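Local coordinates for putative periplasmic protein (Bacteroides eggerthii, PDB 4HBR) that is of unknown function but belongs to the PF11396 family of putative periplasmic proteins, built from short helices packed against a long antiparallel beta-sheet, at residues S7-L12 with I22-D27; S76-G81 with M109-L114; N71-S76 with I100-P105. All blocks are in the same frame, centred on the assembly; numbering follows the deposited sequence.

Interaction 1. Residues S7-L12 with I22-D27; sequences SVQIAL and IAWSQD
The axes of helix 7-12 and strand 23-27 come within 11.9 Å of each other, their chain directions diverging by 123°, and Gln-9 and Trp-24 are the pair with the nearest CA atoms. At this spacing the backbones stay apart, and the gap is filled by the indole of Trp-24, which extends from the strand until its six-membered ring reaches the side of the helix that carries Val-8 and Leu-12. Its CG stands anti to the carbonyl carbon (chi1 -67°), which carries the indole toward the turn formed by Val-8, Gln-9 and Leu-12. The far end of the benzo ring meets Val-8, with CG1 of Val-8 3.6 Å from CZ3 of Trp-24 and about equally close to CH2. That methyl is the valine branch opposite the backbone N, and it meets the ring obliquely. Leu-12 runs past the indole in the opposite sense, bringing CD2 to 3.7 Å from CZ2 of Trp-24. The contact belongs to a helix laid on a face of the antiparallel sheet: Leu-12 also rests on Ala-33 and Phe-35 of strand 30-37 and on Val-44 and Phe-46 of strand 40-46, while strand 23-27 is the outermost strand at this end of the sheet. The same leucine methyl meets Ile-22 tip to tip, CD2 of Leu-12 lying 3.7 Å from CD1 of Ile-22. CG2 of Ile-22 in turn sits 3.5 Å above the plane of the Trp-24 ring, displaced toward its rim. On the pyrrole side the aliphatic part of Gln-9 completes the packing, its CG 3.8 Å from NE1 of Trp-24. The glutamine chain continues extended beyond CG, and its NE2 donates a hydrogen bond to the backbone oxygen of Ala-4.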
# COMPACT_ATOMS: atom_id res chain seq x y z
N SER A 7 -8.77 22.29 -0.29
CA SER A 7 -7.83 22.18 0.83
C SER A 7 -7.01 20.89 0.77
O SER A 7 -5.82 20.91 1.09
CB SER A 7 -8.57 22.26 2.16
OG SER A 7 -9.39 21.13 2.41
N VAL A 8 -7.64 19.78 0.35
CA VAL A 8 -7.05 18.45 0.24
C VAL A 8 -6.07 18.45 -0.95
O VAL A 8 -4.95 17.95 -0.83
CB VAL A 8 -8.15 17.36 0.14
CG1 VAL A 8 -7.59 16.01 -0.26
CG2 VAL A 8 -8.93 17.23 1.45
N GLN A 9 -6.48 19.05 -2.08
CA GLN A 9 -5.63 19.15 -3.27
C GLN A 9 -4.39 20.02 -3.00
O GLN A 9 -3.30 19.67 -3.47
CB GLN A 9 -6.44 19.70 -4.46
CG GLN A 9 -7.48 18.70 -4.97
CD GLN A 9 -8.18 19.21 -6.20
OE1 GLN A 9 -7.58 19.34 -7.27
NE2 GLN A 9 -9.45 19.51 -6.06
N ILE A 10 -4.54 21.12 -2.22
CA ILE A 10 -3.45 22.03 -1.82
C ILE A 10 -2.47 21.27 -0.90
O ILE A 10 -1.25 21.37 -1.08
CB ILE A 10 -4.00 23.35 -1.19
CG1 ILE A 10 -4.63 24.24 -2.28
CG2 ILE A 10 -2.91 24.14 -0.43
CD1 ILE A 10 -5.70 25.19 -1.80
N ALA A 11 -3.01 20.47 0.03
CA ALA A 11 -2.23 19.66 0.97
C ALA A 11 -1.34 18.63 0.24
O ALA A 11 -0.18 18.48 0.61
CB ALA A 11 -3.13 18.96 1.96
N LEU A 12 -1.88 17.97 -0.82
CA LEU A 12 -1.10 16.99 -1.60
C LEU A 12 0.00 17.69 -2.41
O LEU A 12 1.12 17.18 -2.47
CB LEU A 12 -1.99 16.14 -2.51
CG LEU A 12 -1.25 15.09 -3.35
CD1 LEU A 12 -0.94 13.82 -2.54
CD2 LEU A 12 -1.99 14.79 -4.61
N ILE A 22 -3.10 13.29 -11.35
CA ILE A 22 -3.66 12.78 -10.10
C ILE A 22 -5.12 12.39 -10.32
O ILE A 22 -5.91 13.16 -10.88
CB ILE A 22 -3.48 13.83 -8.95
CG1 ILE A 22 -2.00 14.21 -8.78
CG2 ILE A 22 -4.07 13.31 -7.62
CD1 ILE A 22 -1.78 15.58 -8.23
N ALA A 23 -5.47 11.17 -9.89
CA ALA A 23 -6.83 10.64 -9.91
C ALA A 23 -7.33 10.56 -8.48
O ALA A 23 -6.69 9.91 -7.64
CB ALA A 23 -6.86 9.28 -10.59
N TRP A 24 -8.42 11.28 -8.19
CA TRP A 24 -9.02 11.33 -6.86
C TRP A 24 -10.23 10.42 -6.77
O TRP A 24 -11.03 10.34 -7.71
CB TRP A 24 -9.43 12.75 -6.49
CG TRP A 24 -8.28 13.70 -6.30
CD1 TRP A 24 -7.79 14.59 -7.21
CD2 TRP A 24 -7.52 13.89 -5.10
NE1 TRP A 24 -6.77 15.32 -6.65
CE2 TRP A 24 -6.59 14.92 -5.35
CE3 TRP A 24 -7.55 13.30 -3.81
CZ2 TRP A 24 -5.67 15.36 -4.39
CZ3 TRP A 24 -6.66 13.76 -2.85
CH2 TRP A 24 -5.73 14.77 -3.14
N SER A 25 -10.34 9.73 -5.63
CA SER A 25 -11.43 8.81 -5.31
C SER A 25 -11.71 8.84 -3.81
O SER A 25 -10.95 9.44 -3.05
CB SER A 25 -11.11 7.39 -5.77
OG SER A 25 -10.05 6.81 -5.03
N GLN A 26 -12.81 8.22 -3.38
CA GLN A 26 -13.15 8.15 -1.97
C GLN A 26 -13.01 6.72 -1.47
O GLN A 26 -13.29 5.77 -2.20
CB GLN A 26 -14.56 8.70 -1.70
CG GLN A 26 -14.58 10.22 -1.58
CD GLN A 26 -15.83 10.72 -0.90
OE1 GLN A 26 -16.08 10.43 0.28
NE2 GLN A 26 -16.61 11.51 -1.63
N ASP A 27 -12.53 6.57 -0.24
CA ASP A 27 -12.37 5.28 0.43
C ASP A 27 -12.84 5.51 1.85
O ASP A 27 -12.12 6.10 2.65
CB ASP A 27 -10.91 4.77 0.35
CG ASP A 27 -10.63 3.42 1.01
OD1 ASP A 27 -11.60 2.68 1.31
OD2 ASP A 27 -9.45 3.09 1.20

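Interaction 2. Residues S76-G81 with M109-L114; sequences SEFSDG and MKYQIL
Phe-78 meets two strand residues, Tyr-111 and Ile-113, whose side chains both come off the same face of the sheet. The aromatic contact is oblique: the ring centroids of Phe-78 and Tyr-111 are 5.0 Å apart with planes at 50°, and CE1 of Phe-78 lies over one face of the tyrosine ring, 3.5 Å from its CG and displaced toward the rim. The aliphatic contact is a CH-pi interaction. CD1 of Ile-113 sits over a face of the Phe-78 ring, 4.1 Å from the centroid and 27° off the normal, with CD2 of Phe-78 as its closest ring atom. No hydrogen bond crosses between 76-81 and 109-114; local bonds shape the loop. OG of Ser-76 accepts from the backbone N of Phe-78 (3.2 Å), an ST turn that overlaps the first of two type I beta turns, Ser-76 to Ser-79 and Phe-78 to Gly-81. Lys-104 of strand 97-104 grips the loop through Asp-80 and the O of Glu-77. The loop joins helix 67-75 to strand 82-90, and Phe-78 extends from it over strands 97-104, 109-115 and 121-126, touching Val-102 and Gln-124 beside its two main partners.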
# COMPACT_ATOMS: atom_id res chain seq x y z
N SER A 76 9.26 -18.29 4.57
CA SER A 76 7.84 -18.56 4.76
C SER A 76 7.32 -19.65 3.81
O SER A 76 8.04 -20.08 2.90
CB SER A 76 7.02 -17.28 4.58
OG SER A 76 6.83 -16.96 3.22
N GLU A 77 6.05 -20.07 4.01
CA GLU A 77 5.36 -21.06 3.19
C GLU A 77 4.94 -20.47 1.82
O GLU A 77 4.46 -21.21 0.97
CB GLU A 77 4.14 -21.65 3.95
CG GLU A 77 3.11 -20.63 4.42
CD GLU A 77 1.80 -21.16 4.95
OE1 GLU A 77 1.25 -22.12 4.36
OE2 GLU A 77 1.27 -20.56 5.92
N PHE A 78 5.17 -19.17 1.60
CA PHE A 78 4.81 -18.47 0.37
C PHE A 78 6.01 -18.21 -0.54
O PHE A 78 5.82 -17.68 -1.63
CB PHE A 78 4.12 -17.14 0.70
CG PHE A 78 2.96 -17.31 1.66
CD1 PHE A 78 1.74 -17.81 1.22
CD2 PHE A 78 3.12 -17.02 3.01
CE1 PHE A 78 0.69 -18.02 2.12
CE2 PHE A 78 2.06 -17.20 3.90
CZ PHE A 78 0.86 -17.71 3.45
N SER A 79 7.23 -18.58 -0.09
CA SER A 79 8.50 -18.36 -0.80
C SER A 79 8.48 -18.83 -2.26
O SER A 79 9.10 -18.19 -3.11
CB SER A 79 9.65 -19.04 -0.07
OG SER A 79 9.40 -20.42 0.17
N ASP A 80 7.76 -19.94 -2.54
CA ASP A 80 7.64 -20.56 -3.86
C ASP A 80 6.50 -19.95 -4.71
O ASP A 80 6.38 -20.28 -5.89
CB ASP A 80 7.44 -22.10 -3.72
CG ASP A 80 6.21 -22.54 -2.93
OD1 ASP A 80 5.73 -21.76 -2.07
OD2 ASP A 80 5.75 -23.69 -3.13
N GLY A 81 5.69 -19.07 -4.11
CA GLY A 81 4.58 -18.43 -4.80
C GLY A 81 4.97 -17.34 -5.78
O GLY A 81 6.14 -16.94 -5.85
N MSE A 109 -5.13 -20.06 -4.83
CA MSE A 109 -5.30 -19.16 -3.69
C MSE A 109 -4.36 -17.96 -3.78
O MSE A 109 -3.21 -18.11 -4.20
CB MSE A 109 -5.04 -19.89 -2.36
CG MSE A 109 -5.88 -21.13 -2.11
SE MSE A 109 -7.72 -20.72 -1.56
CE MSE A 109 -8.68 -22.18 -2.53
N LYS A 110 -4.83 -16.78 -3.33
CA LYS A 110 -4.04 -15.56 -3.28
C LYS A 110 -3.96 -15.11 -1.82
O LYS A 110 -4.96 -15.16 -1.09
CB LYS A 110 -4.61 -14.46 -4.19
CG LYS A 110 -3.62 -13.32 -4.44
CD LYS A 110 -3.96 -12.43 -5.62
CE LYS A 110 -3.13 -11.15 -5.55
NZ LYS A 110 -3.09 -10.40 -6.83
N TYR A 111 -2.77 -14.69 -1.38
CA TYR A 111 -2.53 -14.29 0.00
C TYR A 111 -1.93 -12.91 0.09
O TYR A 111 -1.26 -12.45 -0.83
CB TYR A 111 -1.62 -15.30 0.71
CG TYR A 111 -2.20 -16.70 0.77
CD1 TYR A 111 -1.97 -17.61 -0.25
CD2 TYR A 111 -2.97 -17.11 1.86
CE1 TYR A 111 -2.49 -18.90 -0.20
CE2 TYR A 111 -3.51 -18.40 1.92
CZ TYR A 111 -3.28 -19.29 0.87
OH TYR A 111 -3.80 -20.56 0.91
N GLN A 112 -2.17 -12.25 1.23
CA GLN A 112 -1.61 -10.95 1.57
C GLN A 112 -0.97 -11.06 2.95
O GLN A 112 -1.63 -11.47 3.92
CB GLN A 112 -2.69 -9.86 1.54
CG GLN A 112 -2.15 -8.46 1.85
CD GLN A 112 -3.19 -7.43 1.57
OE1 GLN A 112 -3.42 -7.08 0.41
NE2 GLN A 112 -3.84 -6.93 2.62
N ILE A 113 0.34 -10.77 3.02
CA ILE A 113 1.07 -10.84 4.27
C ILE A 113 1.56 -9.45 4.59
O ILE A 113 2.19 -8.79 3.73
CB ILE A 113 2.23 -11.89 4.27
CG1 ILE A 113 1.80 -13.24 3.66
CG2 ILE A 113 2.78 -12.12 5.67
CD1 ILE A 113 2.42 -13.48 2.38
N LEU A 114 1.27 -8.99 5.82
CA LEU A 114 1.73 -7.69 6.35
C LEU A 114 2.89 -7.92 7.28
O LEU A 114 2.80 -8.70 8.22
CB LEU A 114 0.60 -6.92 7.06
CG LEU A 114 -0.73 -6.76 6.34
CD1 LEU A 114 -1.68 -5.92 7.19
CD2 LEU A 114 -0.56 -6.10 4.95

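Interaction 3. Residues N71-S76 with I100-P105; sequences NAFAAS and IQVGKP
Phe-73 turns the rim of its ring toward Val-102, while Ile-100 comes at the same ring obliquely. The phenyl group reaches out from helix 71-75 and the valine rises from strand 100-104 to meet it, the two side chains approaching from opposite directions. Both valine methyls take part: CG2 of Val-102 is 3.8 Å from CZ of Phe-73, and CG1 of Val-102, lying in the ring plane, is 4.0 Å from CE1. Neighbouring carbons of the ring edge are thus each matched by one branch of the valine. This pairing reflects the valine rotamer, which places CG1 between the backbone N and the carbonyl carbon (chi1 53°) and CG2 opposite the N. Ile-100, two residues earlier on the same face of the strand, uses both of its branches: CG2 lies 3.8 Å from CE1 of Phe-73, and CD1 is 4.1 Å from CD1 of Phe-73. The phenylalanine gets there with its CG opposite the backbone N (chi1 -176°), which directs the ring off the helix toward the sheet. The touching atoms are all carbons and no hydrogen bond joins the two segments; Leu-62 and Val-83 add further packing to the Phe-73 side chain. The backbone oxygen of this residue is also engaged where the helix gives way to the loop. It accepts from OG of Ser-76 at 2.7 Å, with the donor 16° from the carbonyl plane, and from N of Ser-76 at 3.1 Å. With an aromatic residue laid against two same-facing residues of a strand, Ile-100 and Val-102, helix 67-75 packs on one face of the antiparallel sheet, an alpha+beta arrangement consistent with the PepSY-like (PF11396) family.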
# COMPACT_ATOMS: atom_id res chain seq x y z
N ASN A 71 14.13 -11.95 3.87
CA ASN A 71 14.53 -13.21 4.49
C ASN A 71 13.34 -13.92 5.14
O ASN A 71 13.25 -15.14 5.03
CB ASN A 71 15.64 -12.98 5.52
CG ASN A 71 16.92 -12.45 4.94
OD1 ASN A 71 17.22 -12.61 3.75
ND2 ASN A 71 17.74 -11.83 5.78
N ALA A 72 12.42 -13.17 5.80
CA ALA A 72 11.21 -13.77 6.42
C ALA A 72 10.31 -14.32 5.32
O ALA A 72 9.85 -15.46 5.44
CB ALA A 72 10.46 -12.76 7.28
N PHE A 73 10.12 -13.56 4.22
CA PHE A 73 9.32 -14.05 3.09
C PHE A 73 9.97 -15.31 2.46
O PHE A 73 9.26 -16.29 2.20
CB PHE A 73 9.12 -12.96 2.01
CG PHE A 73 8.22 -13.43 0.89
CD1 PHE A 73 6.84 -13.46 1.05
CD2 PHE A 73 8.75 -13.89 -0.31
CE1 PHE A 73 6.01 -13.93 0.02
CE2 PHE A 73 7.92 -14.36 -1.34
CZ PHE A 73 6.56 -14.38 -1.17
N ALA A 74 11.30 -15.29 2.24
CA ALA A 74 12.05 -16.42 1.66
C ALA A 74 11.98 -17.68 2.52
O ALA A 74 12.11 -18.77 1.99
CB ALA A 74 13.50 -16.03 1.45
N ALA A 75 11.80 -17.54 3.84
CA ALA A 75 11.71 -18.65 4.78
C ALA A 75 10.26 -19.09 5.03
O ALA A 75 10.04 -20.14 5.62
CB ALA A 75 12.36 -18.27 6.11
N SER A 76 9.26 -18.29 4.57
CA SER A 76 7.84 -18.56 4.76
C SER A 76 7.32 -19.65 3.81
O SER A 76 8.04 -20.08 2.90
CB SER A 76 7.02 -17.28 4.58
OG SER A 76 6.83 -16.96 3.22
N ILE A 100 2.84 -7.68 1.18
CA ILE A 100 3.20 -8.53 0.05
C ILE A 100 1.98 -9.35 -0.36
O ILE A 100 1.36 -9.99 0.49
CB ILE A 100 4.44 -9.44 0.36
CG1 ILE A 100 5.70 -8.58 0.70
CG2 ILE A 100 4.76 -10.40 -0.84
CD1 ILE A 100 6.85 -9.33 1.28
N GLN A 101 1.62 -9.30 -1.66
CA GLN A 101 0.52 -10.08 -2.23
C GLN A 101 1.16 -11.17 -3.06
O GLN A 101 1.96 -10.89 -3.96
CB GLN A 101 -0.44 -9.21 -3.05
CG GLN A 101 -1.14 -8.11 -2.22
CD GLN A 101 -2.06 -7.26 -3.06
OE1 GLN A 101 -1.98 -7.21 -4.27
NE2 GLN A 101 -2.97 -6.58 -2.41
N VAL A 102 0.86 -12.43 -2.72
CA VAL A 102 1.51 -13.56 -3.38
C VAL A 102 0.44 -14.59 -3.74
O VAL A 102 -0.47 -14.85 -2.96
CB VAL A 102 2.67 -14.12 -2.48
CG1 VAL A 102 2.20 -14.45 -1.05
CG2 VAL A 102 3.39 -15.31 -3.10
N GLY A 103 0.51 -15.09 -4.97
CA GLY A 103 -0.42 -16.10 -5.43
C GLY A 103 0.19 -17.48 -5.37
O GLY A 103 1.39 -17.64 -5.58
N LYS A 104 -0.64 -18.48 -5.08
CA LYS A 104 -0.26 -19.90 -5.09
C LYS A 104 -1.10 -20.52 -6.22
O LYS A 104 -2.21 -20.99 -5.97
CB LYS A 104 -0.47 -20.55 -3.71
CG LYS A 104 0.48 -20.01 -2.62
CD LYS A 104 1.80 -20.77 -2.57
CE LYS A 104 1.90 -21.62 -1.34
NZ LYS A 104 3.08 -22.52 -1.41
N PRO A 105 -0.65 -20.38 -7.50
CA PRO A 105 -1.49 -20.82 -8.63
C PRO A 105 -1.89 -22.29 -8.64
O PRO A 105 -2.95 -22.61 -9.18
CB PRO A 105 -0.62 -20.50 -9.86
CG PRO A 105 0.77 -20.36 -9.34
CD PRO A 105 0.61 -19.77 -7.98

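Overall arrangement
Interaction 1 lies at one end of the eight-stranded sheet and interactions 2 and 3 toward the other, on opposite sides of the chain's centre; interaction 1 is 32 and 33 Å from them, centre to centre. It is partly buried and sets a helix against an outermost strand through an indole. Interactions 2 and 3, both buried, are only 4 Å apart between centres and share Ser-76. They use adjacent strands, 97-104 and 109-115, joined by backbone bonding, and a continuous helix-to-loop segment in which the backbone oxygen of Phe-78 packs against the ring of Phe-73. Interaction 2 includes an oblique aromatic pair, whereas the Phe-73 ring of interaction 3 has aliphatic partners alone across its contact.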